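PDB 4E21: 6-phosphogluconate dehydrogenase (Decarboxylating) from Geobacter metallireducens, which probably catalyses the NADP-dependent oxidative decarboxylation of 6-phosphogluconate in the pentose phosphate pathway. Local coordinates for residues R100-L105 with Q132-V137; P82-L87 with E164-V169; R307-A312 with H321-A326. All blocks are in the same frame, centred on the assembly; numbering follows the deposited sequence.

Contact 1. Residues R100-L105 with Q132-V137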
ATOM      1  N   ARG B 100     -31.026 -29.978   9.609  1.00 36.93           N
ATOM      2  CA  ARG B 100     -32.135 -30.646   8.944  1.00 37.97           C
ATOM      3  C   ARG B 100     -31.847 -32.087   8.488  1.00 39.00           C
ATOM      4  O   ARG B 100     -32.685 -32.970   8.679  1.00 40.33           O
ATOM      5  CB  ARG B 100     -32.620 -29.811   7.745  1.00 38.15           C
ATOM      6  CG  ARG B 100     -33.919 -30.313   7.130  1.00 44.48           C
ATOM      7  CD  ARG B 100     -35.087 -30.256   8.161  1.00 48.54           C
ATOM      8  NE  ARG B 100     -36.147 -31.233   7.893  1.00 50.27           N
ATOM      9  CZ  ARG B 100     -37.045 -31.127   6.912  1.00 57.24           C
ATOM     10  NH1 ARG B 100     -37.021 -30.088   6.077  1.00 55.38           N
ATOM     11  NH2 ARG B 100     -37.969 -32.074   6.759  1.00 59.17           N
HETATM   12  N   MSE B 101     -30.694 -32.345   7.879  1.00 35.79           N
HETATM   13  CA  MSE B 101     -30.477 -33.683   7.342  1.00 37.06           C
HETATM   14  C   MSE B 101     -29.716 -34.685   8.233  1.00 36.33           C
HETATM   15  O   MSE B 101     -29.853 -35.901   8.049  1.00 33.93           O
HETATM   16  CB  MSE B 101     -29.838 -33.622   5.965  1.00 36.20           C
HETATM   17  CG  MSE B 101     -28.367 -33.593   6.015  1.00 36.80           C
HETATM   18 SE   MSE B 101     -27.553 -33.899   4.281  0.51 36.93          SE
HETATM   19  CE  MSE B 101     -25.963 -32.900   4.764  1.00 32.03           C
ATOM     20  N   THR B 102     -28.925 -34.190   9.180  1.00 33.47           N
ATOM     21  CA  THR B 102     -28.128 -35.059  10.045  1.00 33.47           C
ATOM     22  C   THR B 102     -28.924 -36.154  10.808  1.00 35.24           C
ATOM     23  O   THR B 102     -28.431 -37.281  10.952  1.00 34.05           O
ATOM     24  CB  THR B 102     -27.232 -34.229  10.996  1.00 34.65           C
ATOM     25  OG1 THR B 102     -26.231 -33.562  10.219  1.00 35.49           O
ATOM     26  CG2 THR B 102     -26.549 -35.106  12.040  1.00 32.51           C
ATOM     27  N   PRO B 103     -30.146 -35.835  11.287  1.00 34.97           N
ATOM     28  CA  PRO B 103     -30.997 -36.858  11.926  1.00 34.33           C
ATOM     29  C   PRO B 103     -31.368 -38.025  11.015  1.00 34.58           C
ATOM     30  O   PRO B 103     -31.737 -39.078  11.528  1.00 35.13           O
ATOM     31  CB  PRO B 103     -32.258 -36.080  12.315  1.00 35.19           C
ATOM     32  CG  PRO B 103     -31.775 -34.646  12.487  1.00 35.75           C
ATOM     33  CD  PRO B 103     -30.707 -34.476  11.431  1.00 35.41           C
ATOM     34  N   LEU B 104     -31.277 -37.848   9.698  1.00 34.26           N
ATOM     35  CA  LEU B 104     -31.510 -38.941   8.756  1.00 33.33           C
ATOM     36  C   LEU B 104     -30.227 -39.650   8.348  1.00 33.58           C
ATOM     37  O   LEU B 104     -30.278 -40.670   7.673  1.00 34.70           O
ATOM     38  CB  LEU B 104     -32.226 -38.468   7.484  1.00 36.11           C
ATOM     39  CG  LEU B 104     -33.702 -38.034   7.473  1.00 39.66           C
ATOM     40  CD1 LEU B 104     -34.390 -38.370   8.779  1.00 35.30           C
ATOM     41  CD2 LEU B 104     -33.822 -36.522   7.154  1.00 40.70           C
ATOM     42  N   LEU B 105     -29.075 -39.108   8.732  1.00 32.76           N
ATOM     43  CA  LEU B 105     -27.801 -39.694   8.306  1.00 32.99           C
ATOM     44  C   LEU B 105     -27.344 -40.741   9.322  1.00 31.86           C
ATOM     45  O   LEU B 105     -27.971 -40.919  10.371  1.00 29.01           O
ATOM     46  CB  LEU B 105     -26.715 -38.623   8.102  1.00 30.30           C
ATOM     47  CG  LEU B 105     -26.924 -37.577   6.995  1.00 32.78           C
ATOM     48  CD1 LEU B 105     -25.765 -36.578   6.933  1.00 31.15           C
ATOM     49  CD2 LEU B 105     -27.113 -38.237   5.645  1.00 28.98           C
ATOM     50  N   GLN B 132     -21.396 -37.808  15.882  1.00 34.35           N
ATOM     51  CA  GLN B 132     -22.447 -38.707  15.404  1.00 32.04           C
ATOM     52  C   GLN B 132     -21.898 -39.719  14.423  1.00 31.74           C
ATOM     53  O   GLN B 132     -22.650 -40.325  13.656  1.00 29.19           O
ATOM     54  CB  GLN B 132     -23.559 -37.929  14.740  1.00 32.43           C
ATOM     55  CG  GLN B 132     -24.117 -36.847  15.623  1.00 36.71           C
ATOM     56  CD  GLN B 132     -25.560 -36.555  15.310  1.00 40.56           C
ATOM     57  OE1 GLN B 132     -26.328 -37.457  14.953  1.00 38.95           O
ATOM     58  NE2 GLN B 132     -25.941 -35.282  15.422  1.00 45.30           N
ATOM     59  N   GLY B 133     -20.580 -39.901  14.468  1.00 29.51           N
ATOM     60  CA  GLY B 133     -19.922 -40.899  13.653  1.00 30.92           C
ATOM     61  C   GLY B 133     -19.868 -40.529  12.182  1.00 30.91           C
ATOM     62  O   GLY B 133     -19.605 -41.380  11.335  1.00 31.03           O
ATOM     63  N   ILE B 134     -20.112 -39.257  11.880  1.00 30.25           N
ATOM     64  CA  ILE B 134     -20.108 -38.780  10.495  1.00 28.84           C
ATOM     65  C   ILE B 134     -18.859 -37.957  10.158  1.00 27.56           C
ATOM     66  O   ILE B 134     -18.492 -37.035  10.882  1.00 27.64           O
ATOM     67  CB  ILE B 134     -21.367 -37.959  10.198  1.00 29.45           C
ATOM     68  CG1 ILE B 134     -22.595 -38.870  10.265  1.00 29.52           C
ATOM     69  CG2 ILE B 134     -21.259 -37.295   8.820  1.00 27.99           C
ATOM     70  CD1 ILE B 134     -23.902 -38.138  10.381  1.00 30.58           C
ATOM     71  N   THR B 135     -18.215 -38.287   9.046  1.00 26.10           N
ATOM     72  CA  THR B 135     -16.979 -37.613   8.695  1.00 27.86           C
ATOM     73  C   THR B 135     -17.237 -36.393   7.814  1.00 28.73           C
ATOM     74  O   THR B 135     -17.835 -36.486   6.733  1.00 28.77           O
ATOM     75  CB  THR B 135     -15.934 -38.571   8.103  1.00 27.42           C
ATOM     76  OG1 THR B 135     -15.728 -39.659   9.018  1.00 33.34           O
ATOM     77  CG2 THR B 135     -14.620 -37.854   7.916  1.00 27.65           C
ATOM     78  N   TYR B 136     -16.818 -35.238   8.311  1.00 27.15           N
ATOM     79  CA  TYR B 136     -17.067 -33.975   7.613  1.00 29.05           C
ATOM     80  C   TYR B 136     -15.835 -33.485   6.831  1.00 25.87           C
ATOM     81  O   TYR B 136     -14.780 -33.224   7.418  1.00 24.80           O
ATOM     82  CB  TYR B 136     -17.534 -32.910   8.609  1.00 26.11           C
ATOM     83  CG  TYR B 136     -18.107 -31.653   7.975  1.00 27.62           C
ATOM     84  CD1 TYR B 136     -19.405 -31.638   7.458  1.00 28.02           C
ATOM     85  CD2 TYR B 136     -17.369 -30.469   7.925  1.00 26.60           C
ATOM     86  CE1 TYR B 136     -19.941 -30.487   6.898  1.00 27.42           C
ATOM     87  CE2 TYR B 136     -17.902 -29.320   7.368  1.00 26.33           C
ATOM     88  CZ  TYR B 136     -19.188 -29.341   6.858  1.00 26.50           C
ATOM     89  OH  TYR B 136     -19.725 -28.213   6.297  1.00 32.21           O
ATOM     90  N   VAL B 137     -15.993 -33.361   5.511  1.00 25.75           N
ATOM     91  CA  VAL B 137     -14.898 -33.004   4.605  1.00 24.24           C
ATOM     92  C   VAL B 137     -15.098 -31.638   3.931  1.00 25.01           C
ATOM     93  O   VAL B 137     -16.154 -31.376   3.344  1.00 24.81           O
ATOM     94  CB  VAL B 137     -14.714 -34.097   3.537  1.00 25.49           C
ATOM     95  CG1 VAL B 137     -13.544 -33.774   2.626  1.00 23.79           C
ATOM     96  CG2 VAL B 137     -14.491 -35.438   4.208  1.00 26.38           C
TER
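Leu105 and Ile134 form the tightly packed end of a contact between two helix ends on one face of a Rossmann-type sheet, in the NAD-binding domain. Residues 100-105 come from the C-terminal part of helix 94-101 and include a short 3-10 segment. Residues 132-137 run from the end of helix 119-130 into strand 135-142. Ile134 CD1 reaches Leu105 CB at 3.7 Å, carried there by a CG1 branch set beside its own backbone N (chi1 -66°). Beneath this pair lies strand 110-113, whose Val111 also touches the side chain of Leu105, while Met129 of helix 119-130 touches both Ile134 and Thr102.

The outer side is a different kind of meeting. Gln132 is exposed, and its extended side chain reaches across toward Thr102. No hydrogen bond crosses here, for the threonine hydroxyl is turned to its own helix and bonds to Leu98 O. With OG1 beside the backbone N, CG2 is left to face the glutamine.

The approach to the strand runs through Gly133, which, with positive phi (72°), is the C-prime residue of a Schellman motif, in which Ile134 N bonds to Met129 O and Gly133 N to Arg130 O. At the solvent edge Thr102 CG2 lies over the face of the Gln132 amide, 3.4 Å from NE2 and 3.7 Å from both CD and OE1.

Contact 2. Residues P82-L87 with E164-V169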
ATOM      1  N   PRO B  82     -22.640 -46.722   3.372  1.00 33.15           N
ATOM      2  CA  PRO B  82     -22.324 -45.369   3.857  1.00 31.72           C
ATOM      3  C   PRO B  82     -22.550 -44.353   2.750  1.00 31.12           C
ATOM      4  O   PRO B  82     -22.201 -44.600   1.601  1.00 32.01           O
ATOM      5  CB  PRO B  82     -20.821 -45.424   4.171  1.00 32.23           C
ATOM      6  CG  PRO B  82     -20.365 -46.813   3.901  1.00 35.22           C
ATOM      7  CD  PRO B  82     -21.419 -47.484   3.062  1.00 34.94           C
ATOM      8  N   ARG B  83     -23.136 -43.219   3.089  1.00 30.11           N
ATOM      9  CA  ARG B  83     -23.475 -42.231   2.083  1.00 31.73           C
ATOM     10  C   ARG B  83     -22.316 -41.301   1.802  1.00 31.00           C
ATOM     11  O   ARG B  83     -21.451 -41.117   2.654  1.00 29.72           O
ATOM     12  CB  ARG B  83     -24.654 -41.403   2.548  1.00 30.18           C
ATOM     13  CG  ARG B  83     -25.877 -42.206   2.776  1.00 31.28           C
ATOM     14  CD  ARG B  83     -26.972 -41.298   3.240  1.00 31.91           C
ATOM     15  NE  ARG B  83     -28.231 -41.999   3.402  1.00 32.64           N
ATOM     16  CZ  ARG B  83     -28.675 -42.486   4.558  1.00 32.29           C
ATOM     17  NH1 ARG B  83     -27.952 -42.366   5.659  1.00 27.86           N
ATOM     18  NH2 ARG B  83     -29.852 -43.087   4.604  1.00 31.72           N
ATOM     19  N   VAL B  84     -22.307 -40.740   0.592  1.00 32.13           N
ATOM     20  CA  VAL B  84     -21.449 -39.607   0.251  1.00 30.75           C
ATOM     21  C   VAL B  84     -22.308 -38.407  -0.163  1.00 31.58           C
ATOM     22  O   VAL B  84     -22.936 -38.424  -1.228  1.00 32.69           O
ATOM     23  CB  VAL B  84     -20.482 -39.946  -0.872  1.00 30.97           C
ATOM     24  CG1 VAL B  84     -19.813 -38.646  -1.417  1.00 32.55           C
ATOM     25  CG2 VAL B  84     -19.444 -40.902  -0.358  1.00 30.47           C
ATOM     26  N   VAL B  85     -22.343 -37.376   0.681  1.00 30.86           N
ATOM     27  CA  VAL B  85     -23.188 -36.208   0.421  1.00 30.90           C
ATOM     28  C   VAL B  85     -22.381 -34.926   0.172  1.00 30.80           C
ATOM     29  O   VAL B  85     -21.653 -34.475   1.048  1.00 30.89           O
ATOM     30  CB  VAL B  85     -24.180 -35.948   1.577  1.00 31.21           C
ATOM     31  CG1 VAL B  85     -25.118 -34.762   1.237  1.00 30.16           C
ATOM     32  CG2 VAL B  85     -24.965 -37.218   1.912  1.00 32.52           C
ATOM     33  N   TRP B  86     -22.533 -34.339  -1.011  1.00 29.43           N
ATOM     34  CA  TRP B  86     -21.827 -33.109  -1.377  1.00 28.19           C
ATOM     35  C   TRP B  86     -22.749 -31.890  -1.274  1.00 30.64           C
ATOM     36  O   TRP B  86     -23.863 -31.905  -1.812  1.00 31.91           O
ATOM     37  CB  TRP B  86     -21.286 -33.241  -2.795  1.00 27.67           C
ATOM     38  CG  TRP B  86     -20.213 -32.260  -3.159  1.00 30.80           C
ATOM     39  CD1 TRP B  86     -20.354 -30.905  -3.314  1.00 31.09           C
ATOM     40  CD2 TRP B  86     -18.840 -32.555  -3.456  1.00 28.90           C
ATOM     41  NE1 TRP B  86     -19.155 -30.345  -3.683  1.00 30.63           N
ATOM     42  CE2 TRP B  86     -18.209 -31.332  -3.771  1.00 30.36           C
ATOM     43  CE3 TRP B  86     -18.079 -33.731  -3.468  1.00 28.02           C
ATOM     44  CZ2 TRP B  86     -16.857 -31.254  -4.094  1.00 28.05           C
ATOM     45  CZ3 TRP B  86     -16.745 -33.656  -3.799  1.00 26.78           C
ATOM     46  CH2 TRP B  86     -16.144 -32.424  -4.106  1.00 29.19           C
ATOM     47  N   LEU B  87     -22.307 -30.853  -0.556  1.00 29.98           N
ATOM     48  CA  LEU B  87     -23.066 -29.602  -0.456  1.00 30.23           C
ATOM     49  C   LEU B  87     -22.451 -28.524  -1.354  1.00 32.35           C
ATOM     50  O   LEU B  87     -21.247 -28.288  -1.304  1.00 32.76           O
ATOM     51  CB  LEU B  87     -23.136 -29.087   0.990  1.00 27.11           C
ATOM     52  CG  LEU B  87     -23.611 -30.019   2.118  1.00 30.00           C
ATOM     53  CD1 LEU B  87     -23.522 -29.331   3.468  1.00 28.62           C
ATOM     54  CD2 LEU B  87     -25.043 -30.496   1.897  1.00 30.92           C
ATOM     55  N   GLU B 164      -9.428 -40.624   1.456  1.00 32.64           N
ATOM     56  CA  GLU B 164      -9.058 -41.788   0.651  1.00 35.78           C
ATOM     57  C   GLU B 164     -10.287 -42.492   0.081  1.00 34.75           C
ATOM     58  O   GLU B 164     -10.318 -42.828  -1.104  1.00 34.79           O
ATOM     59  CB  GLU B 164      -8.169 -42.744   1.438  1.00 35.36           C
ATOM     60  CG  GLU B 164      -6.730 -42.259   1.490  1.00 39.51           C
ATOM     61  CD  GLU B 164      -5.917 -42.932   2.575  1.00 45.94           C
ATOM     62  OE1 GLU B 164      -6.491 -43.728   3.357  1.00 44.77           O
ATOM     63  OE2 GLU B 164      -4.700 -42.649   2.652  1.00 50.07           O
ATOM     64  N   ARG B 165     -11.310 -42.679   0.906  1.00 31.34           N
ATOM     65  CA  ARG B 165     -12.561 -43.234   0.413  1.00 33.86           C
ATOM     66  C   ARG B 165     -13.094 -42.384  -0.738  1.00 36.58           C
ATOM     67  O   ARG B 165     -13.714 -42.896  -1.669  1.00 37.98           O
ATOM     68  CB  ARG B 165     -13.613 -43.349   1.535  1.00 36.30           C
ATOM     69  CG  ARG B 165     -13.492 -44.617   2.392  1.00 38.70           C
ATOM     70  CD  ARG B 165     -14.802 -44.950   3.148  1.00 43.08           C
ATOM     71  NE  ARG B 165     -14.933 -44.236   4.421  1.00 44.25           N
ATOM     72  CZ  ARG B 165     -16.099 -43.893   4.976  1.00 44.02           C
ATOM     73  NH1 ARG B 165     -17.249 -44.183   4.369  1.00 37.33           N
ATOM     74  NH2 ARG B 165     -16.119 -43.236   6.133  1.00 42.06           N
ATOM     75  N   LEU B 166     -12.843 -41.080  -0.690  1.00 35.07           N
ATOM     76  CA  LEU B 166     -13.407 -40.185  -1.691  1.00 32.47           C
ATOM     77  C   LEU B 166     -12.566 -40.086  -2.970  1.00 32.60           C
ATOM     78  O   LEU B 166     -12.968 -39.418  -3.925  1.00 31.71           O
ATOM     79  CB  LEU B 166     -13.628 -38.791  -1.090  1.00 32.26           C
ATOM     80  CG  LEU B 166     -14.781 -38.631  -0.091  1.00 32.46           C
ATOM     81  CD1 LEU B 166     -14.703 -37.267   0.572  1.00 26.56           C
ATOM     82  CD2 LEU B 166     -16.127 -38.837  -0.774  1.00 30.84           C
ATOM     83  N   ASP B 167     -11.411 -40.744  -2.993  1.00 33.01           N
ATOM     84  CA  ASP B 167     -10.470 -40.592  -4.114  1.00 33.48           C
ATOM     85  C   ASP B 167     -11.070 -40.670  -5.523  1.00 33.66           C
ATOM     86  O   ASP B 167     -10.717 -39.866  -6.376  1.00 34.85           O
ATOM     87  CB  ASP B 167      -9.286 -41.549  -3.991  1.00 32.21           C
ATOM     88  CG  ASP B 167      -8.044 -41.014  -4.679  1.00 35.31           C
ATOM     89  OD1 ASP B 167      -7.588 -39.897  -4.334  1.00 32.67           O
ATOM     90  OD2 ASP B 167      -7.516 -41.715  -5.563  1.00 35.70           O
ATOM     91  N   PRO B 168     -11.970 -41.639  -5.781  1.00 34.36           N
ATOM     92  CA  PRO B 168     -12.548 -41.744  -7.135  1.00 35.53           C
ATOM     93  C   PRO B 168     -13.388 -40.531  -7.538  1.00 34.01           C
ATOM     94  O   PRO B 168     -13.465 -40.171  -8.720  1.00 32.85           O
ATOM     95  CB  PRO B 168     -13.442 -42.995  -7.046  1.00 35.79           C
ATOM     96  CG  PRO B 168     -12.850 -43.794  -5.948  1.00 36.82           C
ATOM     97  CD  PRO B 168     -12.357 -42.778  -4.935  1.00 34.29           C
ATOM     98  N   VAL B 169     -14.035 -39.912  -6.559  1.00 34.96           N
ATOM     99  CA  VAL B 169     -14.838 -38.726  -6.829  1.00 33.84           C
ATOM    100  C   VAL B 169     -13.936 -37.542  -7.169  1.00 30.31           C
ATOM    101  O   VAL B 169     -14.246 -36.761  -8.057  1.00 29.38           O
ATOM    102  CB  VAL B 169     -15.756 -38.375  -5.647  1.00 34.61           C
ATOM    103  CG1 VAL B 169     -16.411 -37.018  -5.864  1.00 30.49           C
ATOM    104  CG2 VAL B 169     -16.805 -39.480  -5.451  1.00 34.68           C
TER
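Arg165 NH1 is held by the carbonyl oxygen of Asn108 while it rests against the ring of Pro82, at the outer end of a strand-to-helix contact in a Rossmann-type domain. The other terminal nitrogen, NH2, bonds to Gln161 OE1 one turn back in helix 160-165, and bonds from both terminal nitrogens thus limit how the guanidinium can swing. Pro82 CB, 3.8 Å from Arg165 NH1, comes to the edge of the flat group, near its plane, rather than over a face. The arginine chain bends at chi3 (-85°) to bring its head round to this position.

Farther in, the contact becomes wholly apolar. Strand 84-87 alternates its side chains: Val84 and Trp86 point to the segment 164-169, whereas Val85 and Leu87 pack on helix 94-101 across the sheet. Leu166 sends CD2 against both methyls of Val84, with CG1 at 3.7 Å and CG2 at 3.9 Å. Leu166 itself sits at the break between helices 160-165 and 167-173, the latter bringing Val169 over the strand one step farther on.

The covering is shared with neighbouring strands, since Leu166 also touches Ile110 and Ile112 of strand 110-113 and Val169 touches Ile25 of strand 24-28. The two short helices therefore bridge three parallel strands. Trp86 lies near, though not against, the glycine-rich turn after strand 24-28, a turn consistent with the dinucleotide-binding signature of this fold. The indole and the Val169 side chain run alongside each other in opposing senses, and their closest atoms are Trp86 CZ3 and Val169 CG1, 4.0 Å apart.

Contact 3. Residues R307-A312 with H321-A326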
ATOM      1  N   ARG B 307     -11.300 -10.920   2.041  1.00 20.88           N
ATOM      2  CA  ARG B 307     -11.260 -10.375   3.392  1.00 22.17           C
ATOM      3  C   ARG B 307     -10.684 -11.374   4.391  1.00 21.93           C
ATOM      4  O   ARG B 307      -9.870 -11.001   5.239  1.00 21.97           O
ATOM      5  CB  ARG B 307     -12.635  -9.908   3.860  1.00 19.58           C
ATOM      6  CG  ARG B 307     -13.303  -9.012   2.883  1.00 22.03           C
ATOM      7  CD  ARG B 307     -14.557  -8.407   3.443  1.00 22.46           C
ATOM      8  NE  ARG B 307     -15.364  -7.793   2.388  1.00 23.24           N
ATOM      9  CZ  ARG B 307     -16.256  -6.832   2.609  1.00 23.92           C
ATOM     10  NH1 ARG B 307     -16.435  -6.374   3.843  1.00 20.87           N
ATOM     11  NH2 ARG B 307     -16.971  -6.340   1.603  1.00 22.68           N
ATOM     12  N   TRP B 308     -11.126 -12.627   4.316  1.00 21.61           N
ATOM     13  CA  TRP B 308     -10.683 -13.641   5.266  1.00 23.15           C
ATOM     14  C   TRP B 308      -9.178 -13.825   5.175  1.00 20.25           C
ATOM     15  O   TRP B 308      -8.522 -14.085   6.165  1.00 20.44           O
ATOM     16  CB  TRP B 308     -11.393 -14.983   5.037  1.00 23.26           C
ATOM     17  CG  TRP B 308     -12.886 -14.858   4.988  1.00 25.51           C
ATOM     18  CD1 TRP B 308     -13.640 -13.832   5.491  1.00 24.50           C
ATOM     19  CD2 TRP B 308     -13.816 -15.804   4.437  1.00 26.27           C
ATOM     20  NE1 TRP B 308     -14.973 -14.064   5.261  1.00 24.23           N
ATOM     21  CE2 TRP B 308     -15.112 -15.269   4.618  1.00 28.45           C
ATOM     22  CE3 TRP B 308     -13.677 -17.046   3.803  1.00 26.57           C
ATOM     23  CZ2 TRP B 308     -16.270 -15.941   4.188  1.00 28.79           C
ATOM     24  CZ3 TRP B 308     -14.831 -17.716   3.371  1.00 27.87           C
ATOM     25  CH2 TRP B 308     -16.107 -17.160   3.566  1.00 28.47           C
ATOM     26  N   THR B 309      -8.641 -13.697   3.974  1.00 20.92           N
ATOM     27  CA  THR B 309      -7.204 -13.858   3.754  1.00 22.27           C
ATOM     28  C   THR B 309      -6.417 -12.792   4.498  1.00 20.34           C
ATOM     29  O   THR B 309      -5.421 -13.094   5.160  1.00 21.14           O
ATOM     30  CB  THR B 309      -6.820 -13.767   2.245  1.00 22.21           C
ATOM     31  OG1 THR B 309      -7.451 -14.823   1.512  1.00 20.64           O
ATOM     32  CG2 THR B 309      -5.324 -13.883   2.076  1.00 19.47           C
ATOM     33  N   VAL B 310      -6.859 -11.545   4.380  1.00 19.85           N
ATOM     34  CA  VAL B 310      -6.214 -10.442   5.092  1.00 21.12           C
ATOM     35  C   VAL B 310      -6.344 -10.596   6.626  1.00 21.92           C
ATOM     36  O   VAL B 310      -5.394 -10.318   7.370  1.00 20.36           O
ATOM     37  CB  VAL B 310      -6.781  -9.099   4.640  1.00 21.30           C
ATOM     38  CG1 VAL B 310      -6.252  -7.960   5.533  1.00 20.08           C
ATOM     39  CG2 VAL B 310      -6.461  -8.874   3.131  1.00 19.78           C
ATOM     40  N   ALA B 311      -7.509 -11.051   7.087  1.00 19.63           N
ATOM     41  CA  ALA B 311      -7.696 -11.370   8.507  1.00 22.35           C
ATOM     42  C   ALA B 311      -6.679 -12.414   8.993  1.00 21.19           C
ATOM     43  O   ALA B 311      -6.109 -12.255  10.071  1.00 21.66           O
ATOM     44  CB  ALA B 311      -9.125 -11.841   8.793  1.00 18.76           C
ATOM     45  N   ALA B 312      -6.446 -13.466   8.204  1.00 20.08           N
ATOM     46  CA  ALA B 312      -5.456 -14.486   8.560  1.00 19.38           C
ATOM     47  C   ALA B 312      -4.069 -13.877   8.606  1.00 19.05           C
ATOM     48  O   ALA B 312      -3.309 -14.104   9.541  1.00 19.33           O
ATOM     49  CB  ALA B 312      -5.500 -15.643   7.596  1.00 18.21           C
ATOM     50  N   HIS B 321       0.774  -6.164   2.114  1.00 17.95           N
ATOM     51  CA  HIS B 321       0.537  -4.925   1.381  1.00 16.68           C
ATOM     52  C   HIS B 321      -0.265  -5.157   0.112  1.00 17.40           C
ATOM     53  O   HIS B 321      -1.272  -4.495  -0.127  1.00 16.09           O
ATOM     54  CB  HIS B 321       1.855  -4.224   1.005  1.00 17.05           C
ATOM     55  CG  HIS B 321       2.670  -3.771   2.181  1.00 18.12           C
ATOM     56  ND1 HIS B 321       2.353  -2.648   2.918  1.00 16.67           N
ATOM     57  CD2 HIS B 321       3.803  -4.278   2.726  1.00 16.18           C
ATOM     58  CE1 HIS B 321       3.252  -2.491   3.876  1.00 17.64           C
ATOM     59  NE2 HIS B 321       4.139  -3.466   3.781  1.00 16.99           N
ATOM     60  N   VAL B 322       0.180  -6.075  -0.738  1.00 16.17           N
ATOM     61  CA  VAL B 322      -0.489  -6.133  -2.015  1.00 16.89           C
ATOM     62  C   VAL B 322      -1.835  -6.837  -2.000  1.00 18.30           C
ATOM     63  O   VAL B 322      -2.767  -6.372  -2.672  1.00 19.50           O
ATOM     64  CB  VAL B 322       0.420  -6.551  -3.220  1.00 19.56           C
ATOM     65  CG1 VAL B 322       1.927  -6.286  -2.925  1.00 18.38           C
ATOM     66  CG2 VAL B 322       0.129  -7.934  -3.686  1.00 16.91           C
ATOM     67  N   LEU B 323      -1.957  -7.926  -1.244  1.00 16.51           N
ATOM     68  CA  LEU B 323      -3.257  -8.559  -1.088  1.00 19.40           C
ATOM     69  C   LEU B 323      -4.261  -7.574  -0.494  1.00 18.64           C
ATOM     70  O   LEU B 323      -5.414  -7.508  -0.955  1.00 19.22           O
ATOM     71  CB  LEU B 323      -3.197  -9.880  -0.269  1.00 17.12           C
ATOM     72  CG  LEU B 323      -2.209 -10.961  -0.760  1.00 19.09           C
ATOM     73  CD1 LEU B 323      -2.294 -12.282   0.026  1.00 17.26           C
ATOM     74  CD2 LEU B 323      -2.341 -11.208  -2.261  1.00 17.56           C
ATOM     75  N   SER B 324      -3.838  -6.796   0.503  1.00 17.41           N
ATOM     76  CA  SER B 324      -4.785  -5.888   1.168  1.00 19.62           C
ATOM     77  C   SER B 324      -5.169  -4.740   0.250  1.00 19.00           C
ATOM     78  O   SER B 324      -6.343  -4.354   0.150  1.00 18.13           O
ATOM     79  CB  SER B 324      -4.219  -5.341   2.477  1.00 17.59           C
ATOM     80  OG  SER B 324      -3.714  -6.411   3.246  1.00 20.00           O
ATOM     81  N   SER B 325      -4.172  -4.177  -0.407  1.00 17.34           N
ATOM     82  CA  SER B 325      -4.447  -3.078  -1.304  1.00 18.62           C
ATOM     83  C   SER B 325      -5.368  -3.468  -2.459  1.00 17.65           C
ATOM     84  O   SER B 325      -6.232  -2.689  -2.841  1.00 17.00           O
ATOM     85  CB  SER B 325      -3.155  -2.451  -1.765  1.00 17.65           C
ATOM     86  OG  SER B 325      -2.768  -1.527  -0.760  1.00 18.86           O
ATOM     87  N   ALA B 326      -5.222  -4.689  -2.968  1.00 17.70           N
ATOM     88  CA  ALA B 326      -6.115  -5.179  -4.025  1.00 19.34           C
ATOM     89  C   ALA B 326      -7.553  -5.270  -3.509  1.00 18.96           C
ATOM     90  O   ALA B 326      -8.517  -4.937  -4.222  1.00 18.59           O
ATOM     91  CB  ALA B 326      -5.654  -6.528  -4.560  1.00 17.84           C
TER
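No flat group enters the seam where Val310 meets Ser324 and Thr309 meets Leu323; the rings of both helices are turned to other partners. Trp308 makes an edge-to-face contact with His118 of the same chain. The imidazole of His321 serves the assembly instead: it stacks on His321 of the fourth subunit, meets Tyr328 of the third subunit edge-to-face, and hydrogen-bonds through ND1 to Ser325 OG of that same third subunit.

Between the helices, methyl groups meet a hydroxyl on one side and a leucine on the other. Val310 points both methyls at the serine, with CG2 3.7 Å and CG1 3.8 Å from Ser324 OG, and CG2 also comes within 3.9 Å of Ser324 CA. This is van der Waals contact, since the hydroxyl is already engaged by Ala320 O, just before the helix, and by Tyr328 OH of the third subunit. Two bonds fix the position of OG, and the valine packs against the result. Beside this pair, Thr309 CG2 meets Leu323 CD1 at 4.0 Å, the two side chains crossing nearly at right angles. Thr309 OG1, set beside the threonine's own backbone N (chi1 -62°), bonds to Glu305 O, and CG2 is turned to the leucine.

All four touching residues are buried. The axes of the two segments pass 9.7 Å apart, and their N-to-C directions differ by 145°, so the helices run roughly antiparallel. Three other subunits come within reach of the pair. Joined by a short turn, helices 305-316 and 321-333 make an antiparallel alpha-alpha hairpin, here in the all-helical C-terminal domain of the 6-phosphogluconate dehydrogenase family.

Overall arrangement
From the N terminus, the chain first opens contact 2 at strand 84-87, then contact 1 at the end of helix 94-101. Contact 1 closes when residues 132-137 arrive, and contact 2 only later, at 164-169, so the shorter loop lies wholly within the longer one and nothing crosses. The two touch, with Met101 on Val85 and Leu87, and cover opposite faces of one sheet: contact 1 joins helix ends on one side, contact 2 lays helices on the other. Contact 3 follows in series, a local hairpin in the C-terminal domain, with its centre about 33 Å from that of contact 2 and no touch between them.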